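Local coordinates for protein UDP-glucose:anthocyanidin 3-O-glucosyltransferase (Clitoria ternatea, PDB 4REL) that belongs to the GT-B clan, in the UDP-glucuronosyl and UDP-glucosyl transferase family, with two parallel-sheet domains facing each other across a cleft, at residues P168-Q180 with G366-I378. Sequence-based numbering, arbitrary orientation.
Sequences PGLSKLRVEDVPQ and GDQGIAARVIQDI. With KMP (3,5,7-trihydroxy-2-(4-hydroxyphenyl)-4H-chromen-4-one), chain B.
R373 meets D177 side-on, a worked example of how one buried ion pair can lock a loop to a helix. NE of R373 donates to OD2 of D177 at 2.7 Å, and NH2 of the same arginine reaches the syn lone pair of OD1 of D177 at 3.0 Å. CG of R373 lies anti to its backbone N (chi1 -180°), and the chain then bends at chi2 and chi3, bringing the guanidinium round to D177. The guanidinium of R174 lies flat on that of R373, centres 3.9 Å apart and planes 17° apart, a pairing of like charges that the surrounding carboxylates probably make tolerable. E176 OE2 takes NH1 of R174 in the guanidinium plane, and D377 OD2 accepts from NH1 of R373. Alongside the ion pair, CD2 of L173 packs against CG of R373 (3.7 Å) and CG2 of I370, and K172 lays its CB against CG1 of I378.

In the GT-B fold, two parallel-sheet domains enclose a cleft; here a loop of the N-terminal domain covers the helix following strand 359-361 of the C-terminal one. At the cleft end, P179 rests its ring on the carbonyl of G366, CB to O 3.5 Å, beside KMP. G369 brings the helix close to D177, whose backbone O contacts CD1 of I370 at 3.5 Å.

Further out, the backbone N of R174 donates to D177 OD2 from the face opposite R373 NE, fixing the carboxylate within its own turn. One water joins K172 O, R174 NE and D377 OD2; another links the carbonyls of D177 and G366. K388 forms a salt bridge with OE1 of E176, and V138 N and S141 OG hold OD2 of D367, which lies 3.0 Å from O30 of KMP.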
# COMPACT_ATOMS: atom_id res chain seq x y z
N PRO A 168 11.61 -16.34 -9.65
CA PRO A 168 11.34 -16.10 -11.07
C PRO A 168 10.77 -14.70 -11.33
O PRO A 168 9.83 -14.25 -10.65
CB PRO A 168 10.31 -17.19 -11.42
CG PRO A 168 10.66 -18.31 -10.47
CD PRO A 168 10.99 -17.59 -9.18
N GLY A 169 11.37 -14.00 -12.29
CA GLY A 169 10.93 -12.68 -12.68
C GLY A 169 11.45 -11.56 -11.79
O GLY A 169 11.28 -10.37 -12.10
N LEU A 170 12.07 -11.93 -10.68
CA LEU A 170 12.47 -10.95 -9.67
C LEU A 170 13.95 -11.02 -9.35
O LEU A 170 14.37 -10.74 -8.22
CB LEU A 170 11.63 -11.12 -8.39
CG LEU A 170 10.13 -10.87 -8.56
CD1 LEU A 170 9.40 -11.17 -7.26
CD2 LEU A 170 9.87 -9.44 -9.02
N SER A 171 14.75 -11.36 -10.36
CA SER A 171 16.20 -11.46 -10.18
C SER A 171 16.87 -10.11 -9.89
O SER A 171 18.02 -10.07 -9.45
CB SER A 171 16.85 -12.13 -11.41
OG SER A 171 16.75 -11.32 -12.57
N LYS A 172 16.17 -9.00 -10.13
CA LYS A 172 16.73 -7.70 -9.77
C LYS A 172 16.67 -7.42 -8.27
O LYS A 172 17.39 -6.55 -7.78
CB LYS A 172 16.04 -6.57 -10.54
CG LYS A 172 16.43 -6.48 -12.02
CD LYS A 172 17.92 -6.16 -12.18
CE LYS A 172 18.33 -6.14 -13.65
NZ LYS A 172 19.79 -5.82 -13.83
N LEU A 173 15.82 -8.14 -7.53
CA LEU A 173 15.73 -7.96 -6.09
C LEU A 173 17.04 -8.40 -5.44
O LEU A 173 17.67 -9.37 -5.89
CB LEU A 173 14.56 -8.74 -5.47
CG LEU A 173 13.15 -8.36 -5.91
CD1 LEU A 173 12.14 -9.13 -5.09
CD2 LEU A 173 12.95 -6.87 -5.69
N ARG A 174 17.46 -7.67 -4.40
CA ARG A 174 18.70 -7.97 -3.71
C ARG A 174 18.48 -8.28 -2.24
O ARG A 174 17.46 -7.92 -1.66
CB ARG A 174 19.66 -6.78 -3.78
CG ARG A 174 20.00 -6.31 -5.17
CD ARG A 174 20.81 -5.05 -4.99
NE ARG A 174 21.24 -4.46 -6.24
CZ ARG A 174 22.02 -3.38 -6.30
NH1 ARG A 174 22.43 -2.81 -5.18
NH2 ARG A 174 22.39 -2.89 -7.47
N VAL A 175 19.47 -8.94 -1.65
CA VAL A 175 19.51 -9.20 -0.23
C VAL A 175 19.14 -7.96 0.60
O VAL A 175 18.33 -8.03 1.52
CB VAL A 175 20.91 -9.71 0.16
CG1 VAL A 175 21.20 -9.48 1.63
CG2 VAL A 175 21.04 -11.17 -0.20
N GLU A 176 19.70 -6.81 0.23
CA GLU A 176 19.48 -5.58 1.00
C GLU A 176 18.04 -5.05 0.92
O GLU A 176 17.64 -4.18 1.71
CB GLU A 176 20.46 -4.50 0.58
CG GLU A 176 20.25 -3.98 -0.83
CD GLU A 176 21.32 -3.00 -1.26
OE1 GLU A 176 21.44 -1.94 -0.63
OE2 GLU A 176 22.04 -3.30 -2.24
N ASP A 177 17.26 -5.57 -0.02
CA ASP A 177 15.87 -5.12 -0.18
C ASP A 177 14.88 -5.88 0.70
O ASP A 177 13.75 -5.44 0.88
CB ASP A 177 15.44 -5.27 -1.65
CG ASP A 177 16.37 -4.56 -2.61
OD1 ASP A 177 16.89 -3.47 -2.26
OD2 ASP A 177 16.57 -5.08 -3.73
N VAL A 178 15.30 -7.04 1.21
CA VAL A 178 14.41 -7.95 1.93
C VAL A 178 13.85 -7.32 3.21
O VAL A 178 14.60 -6.71 3.97
CB VAL A 178 15.15 -9.26 2.25
CG1 VAL A 178 14.29 -10.18 3.10
CG2 VAL A 178 15.57 -9.96 0.95
N PRO A 179 12.53 -7.45 3.46
CA PRO A 179 11.98 -6.95 4.72
C PRO A 179 12.70 -7.55 5.92
O PRO A 179 12.84 -8.77 6.00
CB PRO A 179 10.52 -7.43 4.68
CG PRO A 179 10.19 -7.49 3.22
CD PRO A 179 11.48 -7.99 2.57
N GLN A 180 13.17 -6.71 6.84
CA GLN A 180 13.88 -7.22 8.01
C GLN A 180 13.00 -8.18 8.81
O GLN A 180 13.50 -9.16 9.37
CB GLN A 180 14.38 -6.08 8.90
CG GLN A 180 15.19 -6.54 10.10
CD GLN A 180 16.48 -7.20 9.70
OE1 GLN A 180 17.21 -6.71 8.84
NE2 GLN A 180 16.78 -8.34 10.32
N GLY A 366 9.10 -2.39 6.19
CA GLY A 366 8.29 -3.40 5.52
C GLY A 366 8.76 -3.76 4.12
O GLY A 366 9.95 -4.04 3.92
N ASP A 367 7.84 -3.77 3.16
CA ASP A 367 8.20 -4.10 1.78
C ASP A 367 8.49 -2.87 0.91
O ASP A 367 8.50 -2.97 -0.31
CB ASP A 367 7.13 -4.99 1.11
CG ASP A 367 5.77 -4.31 0.96
OD1 ASP A 367 5.61 -3.14 1.35
OD2 ASP A 367 4.85 -4.96 0.42
N GLN A 368 8.73 -1.73 1.54
CA GLN A 368 9.08 -0.52 0.81
C GLN A 368 10.37 -0.71 0.02
O GLN A 368 10.54 -0.14 -1.06
CB GLN A 368 9.21 0.66 1.77
CG GLN A 368 7.86 1.06 2.36
CD GLN A 368 7.96 1.99 3.55
OE1 GLN A 368 9.04 2.46 3.92
NE2 GLN A 368 6.81 2.25 4.17
N GLY A 369 11.27 -1.53 0.55
CA GLY A 369 12.52 -1.82 -0.12
C GLY A 369 12.32 -2.59 -1.42
O GLY A 369 13.04 -2.37 -2.40
N ILE A 370 11.32 -3.47 -1.42
CA ILE A 370 10.99 -4.21 -2.63
C ILE A 370 10.45 -3.24 -3.68
O ILE A 370 10.84 -3.29 -4.85
CB ILE A 370 9.93 -5.31 -2.37
CG1 ILE A 370 10.39 -6.26 -1.26
CG2 ILE A 370 9.62 -6.05 -3.65
CD1 ILE A 370 11.71 -6.99 -1.56
N ALA A 371 9.55 -2.35 -3.25
CA ALA A 371 8.98 -1.35 -4.14
C ALA A 371 10.06 -0.46 -4.73
O ALA A 371 10.05 -0.19 -5.94
CB ALA A 371 7.93 -0.52 -3.41
N ALA A 372 10.99 -0.02 -3.89
CA ALA A 372 12.06 0.87 -4.33
C ALA A 372 12.90 0.18 -5.40
O ALA A 372 13.25 0.79 -6.42
CB ALA A 372 12.93 1.31 -3.15
N ARG A 373 13.22 -1.09 -5.18
CA ARG A 373 14.01 -1.85 -6.15
C ARG A 373 13.26 -2.03 -7.48
O ARG A 373 13.85 -1.93 -8.55
CB ARG A 373 14.41 -3.23 -5.59
CG ARG A 373 15.25 -4.09 -6.56
CD ARG A 373 16.63 -3.46 -6.81
NE ARG A 373 17.31 -3.24 -5.55
CZ ARG A 373 18.32 -2.40 -5.37
NH1 ARG A 373 18.80 -1.69 -6.38
NH2 ARG A 373 18.85 -2.26 -4.16
N VAL A 374 11.96 -2.35 -7.40
CA VAL A 374 11.16 -2.51 -8.62
C VAL A 374 11.15 -1.19 -9.39
O VAL A 374 11.36 -1.15 -10.61
CB VAL A 374 9.72 -2.98 -8.30
CG1 VAL A 374 8.85 -2.94 -9.55
CG2 VAL A 374 9.74 -4.39 -7.72
N ILE A 375 10.95 -0.10 -8.65
CA ILE A 375 10.91 1.22 -9.27
C ILE A 375 12.22 1.55 -10.00
O ILE A 375 12.22 1.99 -11.15
CB ILE A 375 10.60 2.30 -8.21
CG1 ILE A 375 9.11 2.28 -7.87
CG2 ILE A 375 11.00 3.68 -8.72
CD1 ILE A 375 8.75 2.96 -6.55
N GLN A 376 13.35 1.32 -9.35
CA GLN A 376 14.63 1.67 -9.95
C GLN A 376 15.10 0.70 -11.03
O GLN A 376 15.58 1.12 -12.08
CB GLN A 376 15.72 1.78 -8.90
CG GLN A 376 17.06 2.28 -9.47
CD GLN A 376 18.17 2.32 -8.45
OE1 GLN A 376 18.35 3.32 -7.74
NE2 GLN A 376 18.93 1.23 -8.36
N ASP A 377 15.00 -0.60 -10.77
CA ASP A 377 15.70 -1.59 -11.60
C ASP A 377 14.83 -2.41 -12.55
O ASP A 377 15.33 -3.04 -13.49
CB ASP A 377 16.55 -2.53 -10.73
CG ASP A 377 17.77 -1.83 -10.15
OD1 ASP A 377 17.99 -0.65 -10.47
OD2 ASP A 377 18.50 -2.47 -9.37
N ILE A 378 13.52 -2.39 -12.31
CA ILE A 378 12.61 -3.13 -13.16
C ILE A 378 11.81 -2.18 -14.06
O ILE A 378 12.00 -2.16 -15.28
CB ILE A 378 11.70 -4.06 -12.33
CG1 ILE A 378 12.56 -5.09 -11.60
CG2 ILE A 378 10.68 -4.76 -13.23
CD1 ILE A 378 11.75 -6.07 -10.75
C1 KMP B . 6.25 -6.50 5.09
C2 KMP B . 5.16 -5.86 4.52
C3 KMP B . 4.36 -4.94 5.36
C4 KMP B . 4.76 -4.72 6.77
C5 KMP B . 5.87 -5.41 7.24
C6 KMP B . 6.59 -6.27 6.42
C9 KMP B . 3.18 -4.23 4.81
C10 KMP B . 2.44 -3.32 5.72
C11 KMP B . 2.92 -3.17 7.13
C14 KMP B . 2.24 -2.28 8.12
C15 KMP B . 0.97 -1.74 7.88
C16 KMP B . 0.37 -0.92 8.82
C17 KMP B . 1.03 -0.61 10.00
C18 KMP B . 2.29 -1.14 10.25
C19 KMP B . 2.89 -1.98 9.31
O12 KMP B . 4.04 -3.86 7.57
O13 KMP B . 2.84 -4.39 3.62
O24 KMP B . 0.43 0.20 10.91
O27 KMP B . 1.36 -2.65 5.23
O29 KMP B . 7.67 -6.92 6.94
O30 KMP B . 4.81 -6.07 3.22
O HOH W 1 19.39 -5.10 -8.70
O HOH W 2 21.07 -2.11 -9.64
O HOH W 3 11.41 -4.24 1.64
O HOH W 4 15.70 -1.25 -1.33